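Local coordinates for protein SxtG (PDB 6U1R) that acts as an amidinotransferase in the saxitoxin biosynthetic pathway, probably by way of an amidino-cysteine intermediate, at residues A[59-62]-A[63-67]; A[151-154]-A[155-158]; A[185-189]-A[190-194]; A[340-343]-A[344-348]. All blocks are in the same frame, centred on the assembly; numbering follows the deposited sequence.

Interaction 1. Residues A[59-62]-A[63-67]; sequences WTFP and LEELA
Between Pro62 and Glu65 the backbone makes a turn at the approach to helix 63-72, Glu65 N donating to Pro62 O over 2.7 Å with an N-H...O angle of 147° and approaching from above the carbonyl plane. The turn brings two acidic side chains back onto the proline ring. Glu65 passes across it at a slant: with CG anti to the carbonyl carbon (chi1 -73°) and the chain extended beyond, its carboxylate spans the ring's outer atoms, OE2 lying 3.3 Å from Pro62 CG and OE1 lying 3.3 Å from Pro62 CD. Glu64 arrives by another route. Its CG sits between backbone N and carbonyl carbon, and the bend at chi2 brings OE2 within 3.3 Å of Pro62 CB. Both are contacts of carboxylate oxygen with aliphatic C-H. Here a short loop after helix 53-57 hands over to helix 63-72, with proline at the junction, a residue well suited to the start of a helix since it offers no N-H. The loop side is also tied in through solvent: one water donates to Glu65 OE1 at 2.7 Å and, over a longer 3.2 Å, to Thr60 O. Glu65 OE1 in addition faces the edge of the Phe61 ring, 3.9 Å from CD1, with carboxylate and ring planes 82° apart. Phe61 is buried against Leu73 and Leu314, while Thr60 OG1 is hydrogen-bonded to Asn57 O at the end of helix 53-57.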
loop_
_atom_site.group_PDB
_atom_site.type_symbol
_atom_site.label_atom_id
_atom_site.label_comp_id
_atom_site.label_asym_id
_atom_site.label_seq_id
_atom_site.Cartn_x
_atom_site.Cartn_y
_atom_site.Cartn_z
ATOM N N TRP A 59 14.285 -21.907 0.798
ATOM C CA TRP A 59 15.587 -21.393 1.203
ATOM C C TRP A 59 15.663 -21.084 2.696
ATOM O O TRP A 59 16.696 -20.585 3.165
ATOM C CB TRP A 59 15.935 -20.158 0.361
ATOM C CG TRP A 59 16.022 -20.510 -1.102
ATOM C CD1 TRP A 59 15.182 -20.117 -2.089
ATOM C CD2 TRP A 59 16.995 -21.373 -1.717
ATOM N NE1 TRP A 59 15.567 -20.679 -3.292
ATOM C CE2 TRP A 59 16.682 -21.445 -3.091
ATOM C CE3 TRP A 59 18.103 -22.080 -1.240
ATOM C CZ2 TRP A 59 17.437 -22.199 -3.995
ATOM C CZ3 TRP A 59 18.855 -22.833 -2.140
ATOM C CH2 TRP A 59 18.517 -22.881 -3.504
ATOM N N THR A 60 14.613 -21.380 3.454
ATOM C CA THR A 60 14.683 -21.346 4.903
ATOM C C THR A 60 15.104 -22.686 5.482
ATOM O O THR A 60 15.064 -22.857 6.703
ATOM C CB THR A 60 13.336 -20.925 5.495
ATOM O OG1 THR A 60 12.324 -21.901 5.186
ATOM C CG2 THR A 60 12.926 -19.589 4.938
ATOM N N PHE A 61 15.523 -23.634 4.636
ATOM C CA PHE A 61 15.938 -24.947 5.100
ATOM C C PHE A 61 17.405 -25.182 4.768
ATOM O O PHE A 61 17.809 -24.980 3.617
ATOM C CB PHE A 61 15.085 -26.048 4.446
ATOM C CG PHE A 61 13.628 -25.971 4.797
ATOM C CD1 PHE A 61 13.161 -26.569 5.948
ATOM C CD2 PHE A 61 12.725 -25.297 3.983
ATOM C CE1 PHE A 61 11.817 -26.504 6.285
ATOM C CE2 PHE A 61 11.373 -25.225 4.323
ATOM C CZ PHE A 61 10.928 -25.831 5.467
ATOM N N PRO A 62 18.226 -25.630 5.712
ATOM C CA PRO A 62 19.557 -26.106 5.325
ATOM C C PRO A 62 19.405 -27.301 4.397
ATOM O O PRO A 62 18.422 -28.041 4.469
ATOM C CB PRO A 62 20.212 -26.488 6.659
ATOM C CG PRO A 62 19.068 -26.766 7.585
ATOM C CD PRO A 62 17.936 -25.872 7.137
ATOM N N LEU A 63 20.373 -27.463 3.494
ATOM C CA LEU A 63 20.243 -28.479 2.451
ATOM C C LEU A 63 19.854 -29.843 3.017
ATOM O O LEU A 63 19.109 -30.592 2.374
ATOM C CB LEU A 63 21.548 -28.588 1.658
ATOM C CG LEU A 63 21.624 -29.735 0.646
ATOM C CD1 LEU A 63 20.457 -29.679 -0.344
ATOM C CD2 LEU A 63 22.960 -29.699 -0.085
ATOM N N GLU A 64 20.332 -30.182 4.217
ATOM C CA GLU A 64 20.059 -31.506 4.767
ATOM C C GLU A 64 18.612 -31.659 5.243
ATOM O O GLU A 64 18.155 -32.794 5.426
ATOM C CB GLU A 64 21.037 -31.820 5.905
ATOM C CG GLU A 64 20.927 -30.926 7.140
ATOM C CD GLU A 64 21.781 -29.663 7.057
ATOM O OE1 GLU A 64 22.323 -29.360 5.967
ATOM O OE2 GLU A 64 21.905 -28.966 8.091
ATOM N N GLU A 65 17.880 -30.556 5.432
ATOM C CA GLU A 65 16.451 -30.614 5.743
ATOM C C GLU A 65 15.551 -30.484 4.515
ATOM O O GLU A 65 14.333 -30.666 4.634
ATOM C CB GLU A 65 16.081 -29.512 6.742
ATOM C CG GLU A 65 16.561 -29.777 8.157
ATOM C CD GLU A 65 16.546 -28.521 9.004
ATOM O OE1 GLU A 65 15.688 -27.651 8.755
ATOM O OE2 GLU A 65 17.400 -28.395 9.907
ATOM N N LEU A 66 16.116 -30.197 3.342
ATOM C CA LEU A 66 15.293 -29.903 2.174
ATOM C C LEU A 66 14.498 -31.127 1.727
ATOM O O LEU A 66 13.355 -30.996 1.273
ATOM C CB LEU A 66 16.173 -29.390 1.033
ATOM C CG LEU A 66 15.460 -29.154 -0.307
ATOM C CD1 LEU A 66 14.410 -28.044 -0.174
ATOM C CD2 LEU A 66 16.469 -28.840 -1.410
ATOM N N ALA A 67 15.087 -32.321 1.840
ATOM C CA ALA A 67 14.413 -33.525 1.361
ATOM C C ALA A 67 13.100 -33.749 2.097
ATOM O O ALA A 67 12.076 -34.047 1.477
ATOM C CB ALA A 67 15.329 -34.743 1.512
HETATM O O HOH W 1 14.721 -25.139 8.867
#

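Interaction 2. Residues A[151-154]-A[155-158]; sequences MADR and NRYF
Arg156 N donates to Asp153 O at 2.9 Å, within a short 3-10 turn in the loop between strand 145-148 and helix 164-172. An Asx turn sits on it: Asp153 OD1 accepts the backbone N-H of Asn155, also at 2.9 Å, met on the anti side of the carboxylate and 22° out of its plane. Tyr157 N then reaches Arg154 O over a longer 3.2 Å. Asp153 thus holds the chain with backbone and side chain together, its CG anti to the backbone N (chi1 -170°), while OD2 bonds to Asn57 ND2. The Asp153 carboxylate and the Arg156 guanidinium do not pair: their planes stand 89° apart, and the contact is made by the aliphatic part of the arginine, Arg156 CG lying 3.8 Å from Asp153 CG. The guanidinium instead gives NH2 to Glu159 and Asp137 in salt bridges. Arg154 reaches the neighbouring loop, NH2 bonding to Leu185 O, and Asn155 ND2 bonds to Ser128 O and Thr76 O. The setting is close to the presumed catalytic centre, for Arg156 lies about 4 Å, side chain to side chain, from His264 and Met151 about 4 Å from Asp215, both predicted active-site residues. Met151, bent at chi3, lays its methyl CE over one face of the guanidinium toward its rim, 3.6 Å from Arg156 NE.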
loop_
_atom_site.group_PDB
_atom_site.type_symbol
_atom_site.label_atom_id
_atom_site.label_comp_id
_atom_site.label_asym_id
_atom_site.label_seq_id
_atom_site.Cartn_x
_atom_site.Cartn_y
_atom_site.Cartn_z
ATOM N N MET A 151 4.952 -7.435 1.043
ATOM C CA MET A 151 5.572 -8.723 1.314
ATOM C C MET A 151 5.954 -9.467 0.039
ATOM O O MET A 151 5.206 -9.479 -0.948
ATOM C CB MET A 151 4.628 -9.571 2.170
ATOM C CG MET A 151 4.299 -8.900 3.522
ATOM S SD MET A 151 3.202 -9.909 4.567
ATOM C CE MET A 151 4.343 -11.111 5.248
ATOM N N ALA A 152 7.130 -10.103 0.073
ATOM C CA ALA A 152 7.653 -10.797 -1.113
ATOM C C ALA A 152 6.971 -12.134 -1.375
ATOM O O ALA A 152 7.014 -12.631 -2.514
ATOM C CB ALA A 152 9.161 -11.020 -0.971
ATOM N N ASP A 153 6.347 -12.728 -0.360
ATOM C CA ASP A 153 5.733 -14.046 -0.505
ATOM C C ASP A 153 4.345 -13.906 -1.130
ATOM O O ASP A 153 3.407 -13.390 -0.503
ATOM C CB ASP A 153 5.689 -14.741 0.852
ATOM C CG ASP A 153 5.293 -16.204 0.744
ATOM O OD1 ASP A 153 4.489 -16.527 -0.154
ATOM O OD2 ASP A 153 5.786 -17.020 1.552
ATOM N N ARG A 154 4.224 -14.357 -2.387
ATOM C CA ARG A 154 2.965 -14.295 -3.117
ATOM C C ARG A 154 1.793 -14.870 -2.331
ATOM O O ARG A 154 0.687 -14.345 -2.405
ATOM C CB ARG A 154 3.105 -15.047 -4.446
ATOM C CG ARG A 154 4.004 -14.374 -5.462
ATOM C CD ARG A 154 4.324 -15.358 -6.578
ATOM N NE ARG A 154 5.014 -14.721 -7.697
ATOM C CZ ARG A 154 5.728 -15.381 -8.603
ATOM N NH1 ARG A 154 5.859 -16.714 -8.517
ATOM N NH2 ARG A 154 6.301 -14.716 -9.602
ATOM N N ASN A 155 1.997 -15.972 -1.604
ATOM C CA ASN A 155 0.868 -16.564 -0.893
ATOM C C ASN A 155 0.359 -15.682 0.237
ATOM O O ASN A 155 -0.737 -15.927 0.751
ATOM C CB ASN A 155 1.252 -17.930 -0.347
ATOM C CG ASN A 155 1.522 -18.930 -1.439
ATOM O OD1 ASN A 155 2.620 -18.975 -1.977
ATOM N ND2 ASN A 155 0.505 -19.729 -1.798
ATOM N N ARG A 156 1.130 -14.679 0.650
ATOM C CA ARG A 156 0.737 -13.787 1.736
ATOM C C ARG A 156 0.189 -12.448 1.242
ATOM O O ARG A 156 -0.007 -11.538 2.043
ATOM C CB ARG A 156 1.942 -13.589 2.676
ATOM C CG ARG A 156 2.611 -14.909 3.065
ATOM C CD ARG A 156 3.665 -14.736 4.146
ATOM N NE ARG A 156 3.079 -14.486 5.461
ATOM C CZ ARG A 156 3.776 -14.434 6.590
ATOM N NH1 ARG A 156 5.085 -14.616 6.568
ATOM N NH2 ARG A 156 3.149 -14.233 7.746
ATOM N N TYR A 157 -0.142 -12.345 -0.052
ATOM C CA TYR A 157 -0.563 -11.089 -0.677
ATOM C C TYR A 157 -1.771 -10.465 0.007
ATOM O O TYR A 157 -1.925 -9.234 0.004
ATOM C CB TYR A 157 -0.930 -11.367 -2.131
ATOM C CG TYR A 157 -0.603 -10.298 -3.160
ATOM C CD1 TYR A 157 0.687 -9.821 -3.316
ATOM C CD2 TYR A 157 -1.576 -9.850 -4.034
ATOM C CE1 TYR A 157 0.983 -8.898 -4.303
ATOM C CE2 TYR A 157 -1.302 -8.944 -5.013
ATOM C CZ TYR A 157 -0.017 -8.476 -5.159
ATOM O OH TYR A 157 0.210 -7.559 -6.168
ATOM N N PHE A 158 -2.673 -11.287 0.535
ATOM C CA PHE A 158 -3.913 -10.818 1.138
ATOM C C PHE A 158 -3.970 -11.129 2.627
ATOM O O PHE A 158 -5.058 -11.194 3.216
ATOM C CB PHE A 158 -5.114 -11.425 0.407
ATOM C CG PHE A 158 -5.256 -10.927 -0.998
ATOM C CD1 PHE A 158 -5.635 -9.619 -1.231
ATOM C CD2 PHE A 158 -4.970 -11.743 -2.087
ATOM C CE1 PHE A 158 -5.753 -9.120 -2.510
ATOM C CE2 PHE A 158 -5.078 -11.236 -3.383
ATOM C CZ PHE A 158 -5.469 -9.931 -3.590
#

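Interaction 3. Residues A[185-189]-A[190-194]; sequences LFDAQ and YDFNF
With CG beside its own backbone N (chi1 -44°), Tyr190 turns its ring back against the preceding residue and brings the centre of one face to Gln189 CB, whose place is set by the backbone. The result is a CH-pi contact between neighbours, Gln189 CB standing 4.1 Å from the Tyr190 ring centroid and 8° off the ring normal. Beyond CB the glutamine takes its own course: CG lies anti to the backbone N, and a bend at chi2 leads the amide away from the tyrosine, so that OE1 takes the N-H of Glu211. At its far end the tyrosine hydroxyl abuts the leucine side chain, OH lying 3.6 Å from Leu185 CB, and is hydrogen-bonded to Ala152 O. Asp187 O is shared by two groups: Tyr190 N donates to it over 3.0 Å at 160°, closing the short 3-10 segment 187-189, and the Phe192 ring brings its edge to it, CE2 being 3.4 Å away. That ring also crosses the Asp187 side chain at about a right angle, with Phe192 CE2 3.8 Å from Asp187 CB. The carboxylate beyond is engaged elsewhere, OD1 in a salt bridge to Arg154. Phe186 points off to meet Trp161 of the second subunit edge to face, which places this loop at the dimer contact. Past the tyrosine, Asp191 reverses the chain with its backbone O and its side-chain OD1: Asp191 O receives Phe194 N at 3.2 Å, and Asp191 OD1 receives Asn193 N at 2.9 Å, an Asx turn nested in a type I beta turn.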
loop_
_atom_site.group_PDB
_atom_site.type_symbol
_atom_site.label_atom_id
_atom_site.label_comp_id
_atom_site.label_asym_id
_atom_site.label_seq_id
_atom_site.Cartn_x
_atom_site.Cartn_y
_atom_site.Cartn_z
ATOM N N LEU A 185 5.452 -8.725 -7.765
ATOM C CA LEU A 185 5.939 -10.070 -7.508
ATOM C C LEU A 185 6.047 -10.874 -8.805
ATOM O O LEU A 185 5.764 -12.073 -8.842
ATOM C CB LEU A 185 5.074 -10.783 -6.464
ATOM C CG LEU A 185 4.935 -10.026 -5.127
ATOM C CD1 LEU A 185 4.181 -10.865 -4.068
ATOM C CD2 LEU A 185 6.300 -9.621 -4.599
ATOM N N PHE A 186 6.513 -10.205 -9.861
ATOM C CA PHE A 186 6.947 -10.901 -11.063
ATOM C C PHE A 186 8.109 -11.850 -10.756
ATOM O O PHE A 186 8.819 -11.728 -9.749
ATOM C CB PHE A 186 7.405 -9.896 -12.134
ATOM C CG PHE A 186 6.311 -9.047 -12.735
ATOM C CD1 PHE A 186 4.968 -9.218 -12.417
ATOM C CD2 PHE A 186 6.646 -8.062 -13.654
ATOM C CE1 PHE A 186 3.988 -8.425 -13.011
ATOM C CE2 PHE A 186 5.671 -7.282 -14.250
ATOM C CZ PHE A 186 4.347 -7.466 -13.933
ATOM N N ASP A 187 8.346 -12.780 -11.688
ATOM C CA ASP A 187 9.497 -13.660 -11.549
ATOM C C ASP A 187 10.795 -12.881 -11.357
ATOM O O ASP A 187 11.710 -13.375 -10.698
ATOM C CB ASP A 187 9.624 -14.574 -12.773
ATOM C CG ASP A 187 8.620 -15.714 -12.777
ATOM O OD1 ASP A 187 7.891 -15.928 -11.780
ATOM O OD2 ASP A 187 8.582 -16.428 -13.805
ATOM N N ALA A 188 10.893 -11.665 -11.915
ATOM C CA ALA A 188 12.120 -10.876 -11.795
ATOM C C ALA A 188 12.489 -10.529 -10.347
ATOM O O ALA A 188 13.631 -10.129 -10.094
ATOM C CB ALA A 188 12.001 -9.584 -12.604
ATOM N N GLN A 189 11.549 -10.644 -9.406
ATOM C CA GLN A 189 11.808 -10.375 -7.992
ATOM C C GLN A 189 12.584 -11.503 -7.313
ATOM O O GLN A 189 13.023 -11.335 -6.173
ATOM C CB GLN A 189 10.466 -10.119 -7.279
ATOM C CG GLN A 189 10.573 -9.731 -5.783
ATOM C CD GLN A 189 11.364 -8.456 -5.536
ATOM O OE1 GLN A 189 11.628 -7.685 -6.452
ATOM N NE2 GLN A 189 11.749 -8.231 -4.269
ATOM N N TYR A 190 12.811 -12.633 -7.997
ATOM C CA TYR A 190 13.429 -13.797 -7.382
ATOM C C TYR A 190 14.577 -14.299 -8.255
ATOM O O TYR A 190 14.477 -14.300 -9.484
ATOM C CB TYR A 190 12.396 -14.922 -7.171
ATOM C CG TYR A 190 11.080 -14.440 -6.606
ATOM C CD1 TYR A 190 10.962 -14.107 -5.268
ATOM C CD2 TYR A 190 9.962 -14.309 -7.419
ATOM C CE1 TYR A 190 9.739 -13.647 -4.740
ATOM C CE2 TYR A 190 8.750 -13.861 -6.917
ATOM C CZ TYR A 190 8.645 -13.531 -5.571
ATOM O OH TYR A 190 7.428 -13.078 -5.102
ATOM N N ASP A 191 15.652 -14.734 -7.604
ATOM C CA ASP A 191 16.843 -15.268 -8.271
ATOM C C ASP A 191 16.641 -16.766 -8.454
ATOM O O ASP A 191 16.840 -17.550 -7.527
ATOM C CB ASP A 191 18.089 -14.964 -7.448
ATOM C CG ASP A 191 19.363 -15.516 -8.070
ATOM O OD1 ASP A 191 19.289 -16.167 -9.127
ATOM O OD2 ASP A 191 20.434 -15.308 -7.463
ATOM N N PHE A 192 16.243 -17.177 -9.652
ATOM C CA PHE A 192 15.995 -18.601 -9.849
ATOM C C PHE A 192 17.273 -19.406 -10.038
ATOM O O PHE A 192 17.198 -20.632 -10.144
ATOM C CB PHE A 192 15.037 -18.802 -11.026
ATOM C CG PHE A 192 13.620 -18.419 -10.703
ATOM C CD1 PHE A 192 12.782 -19.311 -10.048
ATOM C CD2 PHE A 192 13.136 -17.152 -11.006
ATOM C CE1 PHE A 192 11.476 -18.961 -9.729
ATOM C CE2 PHE A 192 11.825 -16.793 -10.696
ATOM C CZ PHE A 192 10.995 -17.697 -10.058
ATOM N N ASN A 193 18.440 -18.765 -10.035
ATOM C CA ASN A 193 19.711 -19.474 -10.007
ATOM C C ASN A 193 20.334 -19.483 -8.614
ATOM O O ASN A 193 21.517 -19.800 -8.473
ATOM C CB ASN A 193 20.677 -18.860 -11.020
ATOM C CG ASN A 193 20.122 -18.891 -12.434
ATOM O OD1 ASN A 193 19.486 -19.861 -12.836
ATOM N ND2 ASN A 193 20.336 -17.814 -13.181
ATOM N N PHE A 194 19.555 -19.170 -7.578
ATOM C CA PHE A 194 20.133 -18.969 -6.258
ATOM C C PHE A 194 20.744 -20.259 -5.719
ATOM O O PHE A 194 20.201 -21.349 -5.909
ATOM C CB PHE A 194 19.080 -18.455 -5.269
ATOM C CG PHE A 194 19.628 -18.219 -3.890
ATOM C CD1 PHE A 194 20.277 -17.032 -3.591
ATOM C CD2 PHE A 194 19.518 -19.188 -2.899
ATOM C CE1 PHE A 194 20.796 -16.803 -2.324
ATOM C CE2 PHE A 194 20.034 -18.966 -1.629
ATOM C CZ PHE A 194 20.681 -17.781 -1.344
#

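Interaction 4. Residues A[340-343]-A[344-348]; sequences MIKA and LKDWG
Ala343 and Trp347, one helical turn apart, meet methyl to face: Ala343 CB stands 3.9 Å from the centroid of the indole's six-membered ring, 19° off the normal, in a CH-pi contact. The tryptophan gets there with CG beside its backbone N (chi1 -74°), which folds the indole back along the helix. Its face also comes over the carbonyl of the same alanine, Ala343 O being 3.3 Å from Trp347 CD2, although the polar bond of that oxygen is to the backbone, at 2.8 Å from Trp347 N. Three earlier bonds of the same i to i+4 kind, donated by Leu344, Lys345 and Asp346, keep this turn regular. Helix 338-346 is the crossover helix of a beta-alpha-beta unit, between strands 330-334 and 350-354, and it ends in a Schellman motif: Gly348 leaves helical geometry with a positive phi of 100°, while its N bonds back to Lys345 O at 2.9 Å. Toward the strands, Met340 and Leu344 cross obliquely, with CG of the methionine 3.7 Å from CD1 of the leucine. Met340 goes on to Val333 and Leu278, and Leu344 to Val331 and Pro351, so this pair packs against the strands. On the exposed side, the extended Lys342 runs past Asp346, its CE 3.6 Å from Asp346 OD2. The charged ends do not join in a salt bridge, Lys342 NZ remaining 4.7 Å from Asp346 OD2, though a weak attraction through that distance is likely.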
loop_
_atom_site.group_PDB
_atom_site.type_symbol
_atom_site.label_atom_id
_atom_site.label_comp_id
_atom_site.label_asym_id
_atom_site.label_seq_id
_atom_site.Cartn_x
_atom_site.Cartn_y
_atom_site.Cartn_z
ATOM N N MET A 340 17.495 -20.112 28.430
ATOM C CA MET A 340 17.032 -18.733 28.297
ATOM C C MET A 340 16.372 -18.240 29.579
ATOM O O MET A 340 16.591 -17.093 29.980
ATOM C CB MET A 340 16.061 -18.595 27.124
ATOM C CG MET A 340 15.659 -17.154 26.825
ATOM S SD MET A 340 17.040 -16.131 26.222
ATOM C CE MET A 340 17.237 -16.795 24.605
ATOM N N ILE A 341 15.527 -19.069 30.209
ATOM C CA ILE A 341 14.844 -18.660 31.441
ATOM C C ILE A 341 15.867 -18.285 32.509
ATOM O O ILE A 341 15.753 -17.243 33.171
ATOM C CB ILE A 341 13.895 -19.775 31.928
ATOM C CG1 ILE A 341 12.745 -19.943 30.933
ATOM C CG2 ILE A 341 13.325 -19.463 33.331
ATOM C CD1 ILE A 341 12.005 -21.258 31.067
ATOM N N LYS A 342 16.898 -19.117 32.672
ATOM C CA LYS A 342 17.915 -18.841 33.684
ATOM C C LYS A 342 18.706 -17.578 33.355
ATOM O O LYS A 342 18.961 -16.749 34.239
ATOM C CB LYS A 342 18.868 -20.032 33.820
ATOM C CG LYS A 342 20.015 -19.738 34.809
ATOM C CD LYS A 342 20.933 -20.914 35.002
ATOM C CE LYS A 342 22.115 -20.495 35.880
ATOM N NZ LYS A 342 23.197 -21.524 35.850
ATOM N N ALA A 343 19.107 -17.411 32.090
ATOM C CA ALA A 343 19.866 -16.222 31.713
ATOM C C ALA A 343 19.048 -14.954 31.919
ATOM O O ALA A 343 19.556 -13.949 32.439
ATOM C CB ALA A 343 20.328 -16.338 30.263
ATOM N N LEU A 344 17.774 -14.980 31.523
ATOM C CA LEU A 344 16.921 -13.816 31.735
ATOM C C LEU A 344 16.837 -13.449 33.213
ATOM O O LEU A 344 16.928 -12.269 33.567
ATOM C CB LEU A 344 15.535 -14.083 31.165
ATOM C CG LEU A 344 15.507 -14.090 29.631
ATOM C CD1 LEU A 344 14.186 -14.619 29.143
ATOM C CD2 LEU A 344 15.770 -12.665 29.077
ATOM N N LYS A 345 16.653 -14.436 34.091
ATOM C CA LYS A 345 16.618 -14.146 35.527
ATOM C C LYS A 345 17.933 -13.537 35.991
ATOM O O LYS A 345 17.950 -12.530 36.712
ATOM C CB LYS A 345 16.336 -15.417 36.321
ATOM C CG LYS A 345 14.930 -15.929 36.198
ATOM C CD LYS A 345 14.742 -17.302 36.878
ATOM C CE LYS A 345 15.192 -17.283 38.330
ATOM N NZ LYS A 345 14.487 -18.320 39.146
ATOM N N ASP A 346 19.048 -14.143 35.585
ATOM C CA ASP A 346 20.349 -13.651 36.015
ATOM C C ASP A 346 20.612 -12.252 35.482
ATOM O O ASP A 346 21.314 -11.469 36.133
ATOM C CB ASP A 346 21.452 -14.620 35.580
ATOM C CG ASP A 346 21.364 -15.976 36.301
ATOM O OD1 ASP A 346 20.567 -16.113 37.265
ATOM O OD2 ASP A 346 22.082 -16.908 35.898
ATOM N N TRP A 347 20.042 -11.899 34.321
ATOM C CA TRP A 347 20.186 -10.552 33.778
ATOM C C TRP A 347 19.226 -9.539 34.406
ATOM O O TRP A 347 19.259 -8.368 34.018
ATOM C CB TRP A 347 19.975 -10.574 32.256
ATOM C CG TRP A 347 21.113 -11.168 31.468
ATOM C CD1 TRP A 347 22.451 -11.069 31.742
ATOM C CD2 TRP A 347 21.005 -11.953 30.272
ATOM N NE1 TRP A 347 23.180 -11.752 30.788
ATOM C CE2 TRP A 347 22.314 -12.300 29.876
ATOM C CE3 TRP A 347 19.927 -12.397 29.497
ATOM C CZ2 TRP A 347 22.577 -13.067 28.741
ATOM C CZ3 TRP A 347 20.189 -13.159 28.367
ATOM C CH2 TRP A 347 21.511 -13.499 28.009
ATOM N N GLY A 348 18.376 -9.960 35.333
ATOM C CA GLY A 348 17.501 -9.059 36.061
ATOM C C GLY A 348 16.064 -8.990 35.590
ATOM O O GLY A 348 15.309 -8.143 36.087
#

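Overall arrangement
The four contacts follow one another in series from the N terminus, each closing a turn of its own continuous stretch, and none nests in or crosses another. Interaction 1 joins the loop after helix 53-57 to helix 63-72. Interactions 2 and 3, in the loops flanking helix 164-172 and strand 176-179, meet directly, the two loops being joined by hydrogen bonds between them. Interaction 3 also touches interaction 1, through Trp59 against Phe194. These three form one neighbourhood, whereas interaction 4, in the beta-alpha-beta unit near the C terminus, lies across the chain's centre from interactions 2 and 3, its centre about 43 Å from that of interaction 3.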